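Local coordinates for spindle assembly checkpoint serine/threonine-protein kinase BUB1 (Saccharomyces cerevisiae, PDB 3ESL) that acts in the mitotic spindle assembly checkpoint, delaying anaphase until chromosomes are bioriented on the spindle, at residues E16-L20 with T59-C63; P29-F33 with R62-I67. All blocks are in the same frame, centred on the assembly; numbering follows the deposited sequence.

Overall arrangement
Helix 49-67 takes part in both contacts, meeting helix 4-21 in contact 1 and helix 29-47 in contact 2, and the two contacts share Arg62, which works in both. Contact 1 is the more open: it links two nearly parallel segments, whose axes stand far apart, through a long arginine, a carboxylate and a water. Contact 2 is buried, joins adjacent antiparallel helices, and relies on apolar side chains packed round one phenylalanine. Leu19 ties them together, its CD2 lying 3.8 Å from Phe33 CE1. Polar chemistry thus sits at the margin and apolar chemistry inside, within the Mad3/BUB1 homology region of this all-helical N-terminal domain.

Contact 1. Residues E16-L20 with T59-C63; sequences EQRLL and TMERC
Arg62 reaches out from helix 49-67 to Glu16 on helix 4-21, and its guanidinium group carries nearly all of the contact. The charged part is a salt bridge: Arg62 NH1 donates to the syn lone pair of Glu16 OE1 at 2.7 Å, with an N-H...O angle of 149°. The oxygen lies in the guanidinium plane, and a bend in the glutamate chain at chi2 (-74°) turns the carboxylate toward it. The other oxygen, OE2, is held by the hydroxyl of Tyr36.

A water completes the polar network. It accepts from Arg62 NH2 at 2.8 Å and donates both to Glu16 OE1 and to the backbone oxygen of Glu16, so the end of the arginine is also linked to the main chain of helix 4-21. Bridge and water bond belong to one of two conformers modelled for Arg62, and may not be held all the time.

Apolar contact comes from Leu19, whose CD1 lies over one guanidinium face, 3.7 Å from Arg62 CZ, offset toward its rim. Leu20 CD2 only brushes Arg62 NH2.

The segment axes lie 13.3 Å apart and only 14° from parallel, with Tyr36 of helix 29-47 beside the bridge. Such alternate helices running the same way are characteristic of TPR-like stacks.

Contact 2. Residues P29-F33 with R62-I67; sequences PLDLF and RCLIYI
Phe33 is the knob here, set into a hole formed by Arg62, Cys63, Tyr66 and Ile67 of helix 49-67. The tight part is its ring face: Cys63 CA stands 3.6 Å from the ring centroid, almost on the normal, in a CH-pi contact, while Cys63 CB comes equally close to Phe33 CD1. Cys63 chi1 of 175° swings the sulfur across from the backbone N, where it makes an oblique sulfur-aromatic contact with the same ring and also meets Leu30 CD1 at 3.7 Å. Leu19 of helix 4-21 and Leu23 add to the packing round the phenylalanine.

Toward the C-terminal end of helix 49-67 the fit is looser. Tyr66, partly exposed, brings CD2 to the edge of the Phe33 ring, 3.8 Å from Phe33 CE2; the two ring planes are 52° apart. Pro29 CB touches Tyr66 CE2 at a distant 4.2 Å, and Pro29 CG meets Ile67 CD1 at 3.9 Å. Replacing Phe33 with alanine would probably leave a gap over Cys63 and deprive Tyr66 of its aromatic neighbour.

The two segments run antiparallel at 174°, their axes 10.4 Å apart. Neighbouring antiparallel helices joined by a bulky side chain in a hole fit the helical hairpin packing of TPR-like domains.

Contact 1. Residues E16-L20 with T59-C63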
ATOM      1  N   GLU A  16     -15.804  -8.433  14.362  1.00 22.09           N
ATOM      2  CA  GLU A  16     -16.408  -8.996  13.158  1.00 22.57           C
ATOM      3  C   GLU A  16     -17.867  -8.580  13.052  1.00 25.75           C
ATOM      4  O   GLU A  16     -18.342  -8.237  11.967  1.00 26.79           O
ATOM      5  CB  GLU A  16     -16.245 -10.526  13.118  1.00 24.81           C
ATOM      6  CG  GLU A  16     -14.818 -11.012  12.906  1.00 25.03           C
ATOM      7  CD  GLU A  16     -14.307 -10.825  11.470  1.00 29.29           C
ATOM      8  OE1 GLU A  16     -15.140 -10.640  10.558  1.00 33.73           O
ATOM      9  OE2 GLU A  16     -13.075 -10.895  11.261  1.00 29.72           O
ATOM     10  N   GLN A  17     -18.573  -8.591  14.188  1.00 25.09           N
ATOM     11  CA  GLN A  17     -19.963  -8.139  14.231  1.00 27.01           C
ATOM     12  C   GLN A  17     -20.107  -6.658  13.907  1.00 25.10           C
ATOM     13  O   GLN A  17     -21.038  -6.263  13.215  1.00 27.88           O
ATOM     14  CB  GLN A  17     -20.587  -8.438  15.594  1.00 29.04           C
ATOM     15  CG  GLN A  17     -20.865  -9.919  15.815  1.00 32.40           C
ATOM     16  CD  GLN A  17     -21.418 -10.209  17.195  1.00 35.05           C
ATOM     17  OE1 GLN A  17     -21.699 -11.362  17.529  1.00 41.61           O
ATOM     18  NE2 GLN A  17     -21.571  -9.169  18.010  1.00 37.90           N
ATOM     19  N   ARG A  18     -19.185  -5.846  14.423  1.00 26.09           N
ATOM     20  CA  ARG A  18     -19.175  -4.412  14.139  1.00 26.62           C
ATOM     21  C   ARG A  18     -18.982  -4.129  12.648  1.00 25.44           C
ATOM     22  O   ARG A  18     -19.609  -3.219  12.106  1.00 26.89           O
ATOM     23  CB  ARG A  18     -18.101  -3.705  14.969  1.00 27.27           C
ATOM     24  CG  ARG A  18     -18.433  -3.611  16.457  1.00 29.34           C
ATOM     25  CD  ARG A  18     -17.389  -2.802  17.211  1.00 34.44           C
ATOM     26  NE  ARG A  18     -17.524  -1.380  16.917  1.00 41.64           N
ATOM     27  CZ  ARG A  18     -16.651  -0.436  17.270  1.00 45.62           C
ATOM     28  NH1 ARG A  18     -15.543  -0.747  17.932  1.00 45.21           N
ATOM     29  NH2 ARG A  18     -16.887   0.833  16.941  1.00 45.77           N
ATOM     30  N   LEU A  19     -18.126  -4.911  11.991  1.00 24.42           N
ATOM     31  CA  LEU A  19     -17.941  -4.773  10.543  1.00 25.48           C
ATOM     32  C   LEU A  19     -19.252  -5.044   9.811  1.00 29.15           C
ATOM     33  O   LEU A  19     -19.575  -4.367   8.834  1.00 30.95           O
ATOM     34  CB  LEU A  19     -16.840  -5.693  10.017  1.00 23.26           C
ATOM     35  CG  LEU A  19     -15.393  -5.436  10.469  1.00 24.67           C
ATOM     36  CD1 LEU A  19     -14.464  -6.481   9.893  1.00 26.97           C
ATOM     37  CD2 LEU A  19     -14.924  -4.020  10.077  1.00 26.15           C
ATOM     38  N   LEU A  20     -20.009  -6.033  10.288  1.00 28.66           N
ATOM     39  CA  LEU A  20     -21.299  -6.347   9.664  1.00 30.86           C
ATOM     40  C   LEU A  20     -22.400  -5.345   9.994  1.00 31.43           C
ATOM     41  O   LEU A  20     -23.234  -5.044   9.138  1.00 35.60           O
ATOM     42  CB  LEU A  20     -21.768  -7.764  10.031  1.00 30.57           C
ATOM     43  CG  LEU A  20     -20.891  -8.959   9.670  1.00 35.60           C
ATOM     44  CD1 LEU A  20     -21.572 -10.241  10.157  1.00 36.81           C
ATOM     45  CD2 LEU A  20     -20.593  -9.042   8.166  1.00 38.35           C
ATOM     46  N   THR A  59      -8.537  -9.319   6.900  1.00 22.13           N
ATOM     47  CA  THR A  59      -9.085  -8.053   7.356  1.00 22.46           C
ATOM     48  C   THR A  59      -8.524  -6.915   6.506  1.00 18.61           C
ATOM     49  O   THR A  59      -9.266  -5.997   6.142  1.00 21.63           O
ATOM     50  CB  THR A  59      -8.819  -7.835   8.854  1.00 22.04           C
ATOM     51  OG1 THR A  59      -9.414  -8.925   9.575  1.00 22.81           O
ATOM     52  CG2 THR A  59      -9.471  -6.548   9.329  1.00 22.20           C
ATOM     53  N   MET A  60      -7.237  -6.988   6.193  1.00 18.98           N
ATOM     54  CA  MET A  60      -6.600  -5.921   5.414  1.00 19.73           C
ATOM     55  C   MET A  60      -7.207  -5.922   4.005  1.00 20.83           C
ATOM     56  O   MET A  60      -7.497  -4.868   3.441  1.00 18.09           O
ATOM     57  CB  MET A  60      -5.087  -6.104   5.367  1.00 18.22           C
ATOM     58  CG  MET A  60      -4.420  -5.825   6.702  1.00 23.42           C
ATOM     59  SD  MET A  60      -2.638  -6.007   6.599  1.00 27.12           S
ATOM     60  CE  MET A  60      -2.236  -4.540   5.684  1.00 29.62           C
ATOM     61  N   GLU A  61      -7.423  -7.116   3.455  1.00 19.75           N
ATOM     62  CA  GLU A  61      -8.029  -7.233   2.126  1.00 20.52           C
ATOM     63  C   GLU A  61      -9.454  -6.677   2.133  1.00 19.97           C
ATOM     64  O   GLU A  61      -9.840  -5.934   1.215  1.00 20.52           O
ATOM     65  CB  GLU A  61      -8.002  -8.687   1.646  1.00 20.66           C
ATOM     66  CG  GLU A  61      -6.611  -9.173   1.364  1.00 21.97           C
ATOM     67  CD  GLU A  61      -6.584 -10.583   0.806  1.00 24.46           C
ATOM     68  OE1 GLU A  61      -7.674 -11.176   0.641  1.00 28.72           O
ATOM     69  OE2 GLU A  61      -5.468 -11.070   0.535  1.00 23.87           O
ATOM     70  N   ARG A  62     -10.229  -7.029   3.157  0.50 18.71           N
ATOM     71  CA  ARG A  62     -11.583  -6.488   3.320  0.50 19.42           C
ATOM     72  C   ARG A  62     -11.564  -4.963   3.369  0.50 20.06           C
ATOM     73  O   ARG A  62     -12.372  -4.299   2.707  0.50 19.96           O
ATOM     74  CB  ARG A  62     -12.249  -7.044   4.583  0.50 22.51           C
ATOM     75  CG  ARG A  62     -12.801  -8.446   4.419  0.50 23.99           C
ATOM     76  CD  ARG A  62     -13.280  -8.990   5.763  0.50 24.30           C
ATOM     77  NE  ARG A  62     -14.624  -8.531   6.102  0.50 23.16           N
ATOM     78  CZ  ARG A  62     -15.275  -8.898   7.205  0.50 22.65           C
ATOM     79  NH1 ARG A  62     -14.696  -9.712   8.066  0.50 25.31           N
ATOM     80  NH2 ARG A  62     -16.501  -8.452   7.446  0.50 23.10           N
ATOM     81  N   CYS A  63     -10.629  -4.418   4.147  1.00 18.24           N
ATOM     82  CA  CYS A  63     -10.487  -2.963   4.274  1.00 18.66           C
ATOM     83  C   CYS A  63     -10.228  -2.325   2.904  1.00 20.19           C
ATOM     84  O   CYS A  63     -10.920  -1.384   2.494  1.00 20.38           O
ATOM     85  CB  CYS A  63      -9.333  -2.646   5.219  1.00 18.79           C
ATOM     86  SG  CYS A  63      -8.985  -0.881   5.312  1.00 21.67           S
TER
HETATM   87  O   HOH W   1     -17.520  -9.692   9.742  1.00 32.55           O

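Contact 2. Residues P29-F33 with R62-I67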
ATOM      1  N   PRO A  29     -15.579   4.958   8.226  1.00 17.86           N
ATOM      2  CA  PRO A  29     -15.522   3.496   8.319  1.00 18.08           C
ATOM      3  C   PRO A  29     -14.068   2.977   8.351  1.00 18.94           C
ATOM      4  O   PRO A  29     -13.788   1.918   8.939  1.00 17.52           O
ATOM      5  CB  PRO A  29     -16.246   3.043   7.051  1.00 18.87           C
ATOM      6  CG  PRO A  29     -16.105   4.233   6.085  1.00 18.33           C
ATOM      7  CD  PRO A  29     -16.240   5.413   6.985  1.00 18.42           C
ATOM      8  N   LEU A  30     -13.140   3.725   7.754  1.00 17.54           N
ATOM      9  CA  LEU A  30     -11.727   3.316   7.791  1.00 18.43           C
ATOM     10  C   LEU A  30     -11.232   3.147   9.238  1.00 18.41           C
ATOM     11  O   LEU A  30     -10.439   2.242   9.529  1.00 20.65           O
ATOM     12  CB  LEU A  30     -10.850   4.340   7.057  1.00 17.47           C
ATOM     13  CG  LEU A  30      -9.350   4.010   7.008  1.00 18.72           C
ATOM     14  CD1 LEU A  30      -9.109   2.643   6.386  1.00 20.88           C
ATOM     15  CD2 LEU A  30      -8.619   5.091   6.215  1.00 19.88           C
ATOM     16  N   ASP A  31     -11.712   3.996  10.141  1.00 19.08           N
ATOM     17  CA  ASP A  31     -11.279   3.949  11.542  1.00 20.40           C
ATOM     18  C   ASP A  31     -11.600   2.612  12.206  1.00 20.09           C
ATOM     19  O   ASP A  31     -10.796   2.112  12.980  1.00 19.92           O
ATOM     20  CB  ASP A  31     -11.888   5.102  12.336  1.00 22.16           C
ATOM     21  CG  ASP A  31     -11.261   5.259  13.704  1.00 29.39           C
ATOM     22  OD1 ASP A  31     -10.021   5.417  13.769  1.00 30.65           O
ATOM     23  OD2 ASP A  31     -12.020   5.213  14.705  1.00 32.65           O
ATOM     24  N   LEU A  32     -12.744   2.020  11.866  1.00 19.77           N
ATOM     25  CA  LEU A  32     -13.129   0.733  12.467  1.00 19.39           C
ATOM     26  C   LEU A  32     -12.196  -0.372  11.954  1.00 19.04           C
ATOM     27  O   LEU A  32     -11.693  -1.179  12.743  1.00 19.04           O
ATOM     28  CB  LEU A  32     -14.611   0.411  12.206  1.00 18.19           C
ATOM     29  CG  LEU A  32     -15.095  -0.983  12.658  1.00 19.99           C
ATOM     30  CD1 LEU A  32     -14.882  -1.215  14.152  1.00 20.39           C
ATOM     31  CD2 LEU A  32     -16.575  -1.184  12.267  1.00 18.85           C
ATOM     32  N   PHE A  33     -11.946  -0.404  10.644  0.80 15.16           N
ATOM     33  CA  PHE A  33     -10.932  -1.309  10.103  0.80 15.94           C
ATOM     34  C   PHE A  33      -9.568  -1.108  10.770  0.80 17.38           C
ATOM     35  O   PHE A  33      -8.888  -2.088  11.108  0.80 15.79           O
ATOM     36  CB  PHE A  33     -10.767  -1.133   8.580  0.80 15.53           C
ATOM     37  CG  PHE A  33     -11.842  -1.788   7.767  0.80 17.48           C
ATOM     38  CD1 PHE A  33     -11.920  -3.184   7.676  0.80 18.23           C
ATOM     39  CD2 PHE A  33     -12.764  -1.008   7.063  0.80 20.02           C
ATOM     40  CE1 PHE A  33     -12.910  -3.783   6.886  0.80 16.06           C
ATOM     41  CE2 PHE A  33     -13.750  -1.593   6.270  0.80 18.34           C
ATOM     42  CZ  PHE A  33     -13.821  -2.984   6.188  0.80 18.22           C
ATOM     43  N   ARG A  62     -10.229  -7.029   3.157  0.50 18.71           N
ATOM     44  CA  ARG A  62     -11.583  -6.488   3.320  0.50 19.42           C
ATOM     45  C   ARG A  62     -11.564  -4.963   3.369  0.50 20.06           C
ATOM     46  O   ARG A  62     -12.372  -4.299   2.707  0.50 19.96           O
ATOM     47  CB  ARG A  62     -12.249  -7.044   4.583  0.50 22.51           C
ATOM     48  CG  ARG A  62     -12.801  -8.446   4.419  0.50 23.99           C
ATOM     49  CD  ARG A  62     -13.280  -8.990   5.763  0.50 24.30           C
ATOM     50  NE  ARG A  62     -14.624  -8.531   6.102  0.50 23.16           N
ATOM     51  CZ  ARG A  62     -15.275  -8.898   7.205  0.50 22.65           C
ATOM     52  NH1 ARG A  62     -14.696  -9.712   8.066  0.50 25.31           N
ATOM     53  NH2 ARG A  62     -16.501  -8.452   7.446  0.50 23.10           N
ATOM     54  N   CYS A  63     -10.629  -4.418   4.147  1.00 18.24           N
ATOM     55  CA  CYS A  63     -10.487  -2.963   4.274  1.00 18.66           C
ATOM     56  C   CYS A  63     -10.228  -2.325   2.904  1.00 20.19           C
ATOM     57  O   CYS A  63     -10.920  -1.384   2.494  1.00 20.38           O
ATOM     58  CB  CYS A  63      -9.333  -2.646   5.219  1.00 18.79           C
ATOM     59  SG  CYS A  63      -8.985  -0.881   5.312  1.00 21.67           S
ATOM     60  N   LEU A  64      -9.229  -2.846   2.196  1.00 18.17           N
ATOM     61  CA  LEU A  64      -8.846  -2.257   0.902  1.00 19.56           C
ATOM     62  C   LEU A  64     -10.018  -2.284  -0.081  1.00 21.53           C
ATOM     63  O   LEU A  64     -10.317  -1.283  -0.747  1.00 21.97           O
ATOM     64  CB  LEU A  64      -7.631  -2.970   0.329  1.00 19.82           C
ATOM     65  CG  LEU A  64      -6.361  -2.824   1.181  1.00 18.33           C
ATOM     66  CD1 LEU A  64      -5.175  -3.577   0.539  1.00 20.44           C
ATOM     67  CD2 LEU A  64      -6.016  -1.340   1.424  1.00 21.06           C
ATOM     68  N   ILE A  65     -10.709  -3.418  -0.113  1.00 20.78           N
ATOM     69  CA  ILE A  65     -11.850  -3.619  -1.021  1.00 21.13           C
ATOM     70  C   ILE A  65     -13.027  -2.720  -0.657  1.00 22.74           C
ATOM     71  O   ILE A  65     -13.642  -2.105  -1.531  1.00 24.22           O
ATOM     72  CB  ILE A  65     -12.265  -5.118  -1.061  1.00 26.53           C
ATOM     73  CG1 ILE A  65     -11.174  -5.944  -1.753  1.00 31.12           C
ATOM     74  CG2 ILE A  65     -13.646  -5.311  -1.739  1.00 25.65           C
ATOM     75  CD1 ILE A  65     -10.907  -5.554  -3.203  1.00 37.63           C
ATOM     76  N   TYR A  66     -13.323  -2.614   0.637  1.00 18.73           N
ATOM     77  CA  TYR A  66     -14.454  -1.804   1.082  1.00 20.48           C
ATOM     78  C   TYR A  66     -14.243  -0.307   0.829  1.00 21.59           C
ATOM     79  O   TYR A  66     -15.157   0.398   0.388  1.00 22.85           O
ATOM     80  CB  TYR A  66     -14.725  -2.042   2.558  1.00 22.48           C
ATOM     81  CG  TYR A  66     -16.037  -1.468   3.039  1.00 23.86           C
ATOM     82  CD1 TYR A  66     -17.216  -2.207   2.929  1.00 27.15           C
ATOM     83  CD2 TYR A  66     -16.100  -0.201   3.609  1.00 23.36           C
ATOM     84  CE1 TYR A  66     -18.419  -1.690   3.377  1.00 30.41           C
ATOM     85  CE2 TYR A  66     -17.302   0.327   4.052  1.00 26.15           C
ATOM     86  CZ  TYR A  66     -18.454  -0.424   3.937  1.00 27.66           C
ATOM     87  OH  TYR A  66     -19.653   0.096   4.389  1.00 30.57           O
ATOM     88  N   ILE A  67     -13.032   0.164   1.099  1.00 20.70           N
ATOM     89  CA  ILE A  67     -12.750   1.590   1.082  1.00 20.04           C
ATOM     90  C   ILE A  67     -12.336   2.096  -0.325  1.00 23.60           C
ATOM     91  O   ILE A  67     -12.513   3.283  -0.632  1.00 22.30           O
ATOM     92  CB  ILE A  67     -11.681   1.943   2.163  1.00 20.38           C
ATOM     93  CG1 ILE A  67     -12.141   1.511   3.575  1.00 20.00           C
ATOM     94  CG2 ILE A  67     -11.272   3.433   2.086  1.00 18.91           C
ATOM     95  CD1 ILE A  67     -13.276   2.358   4.206  1.00 23.86           C
TER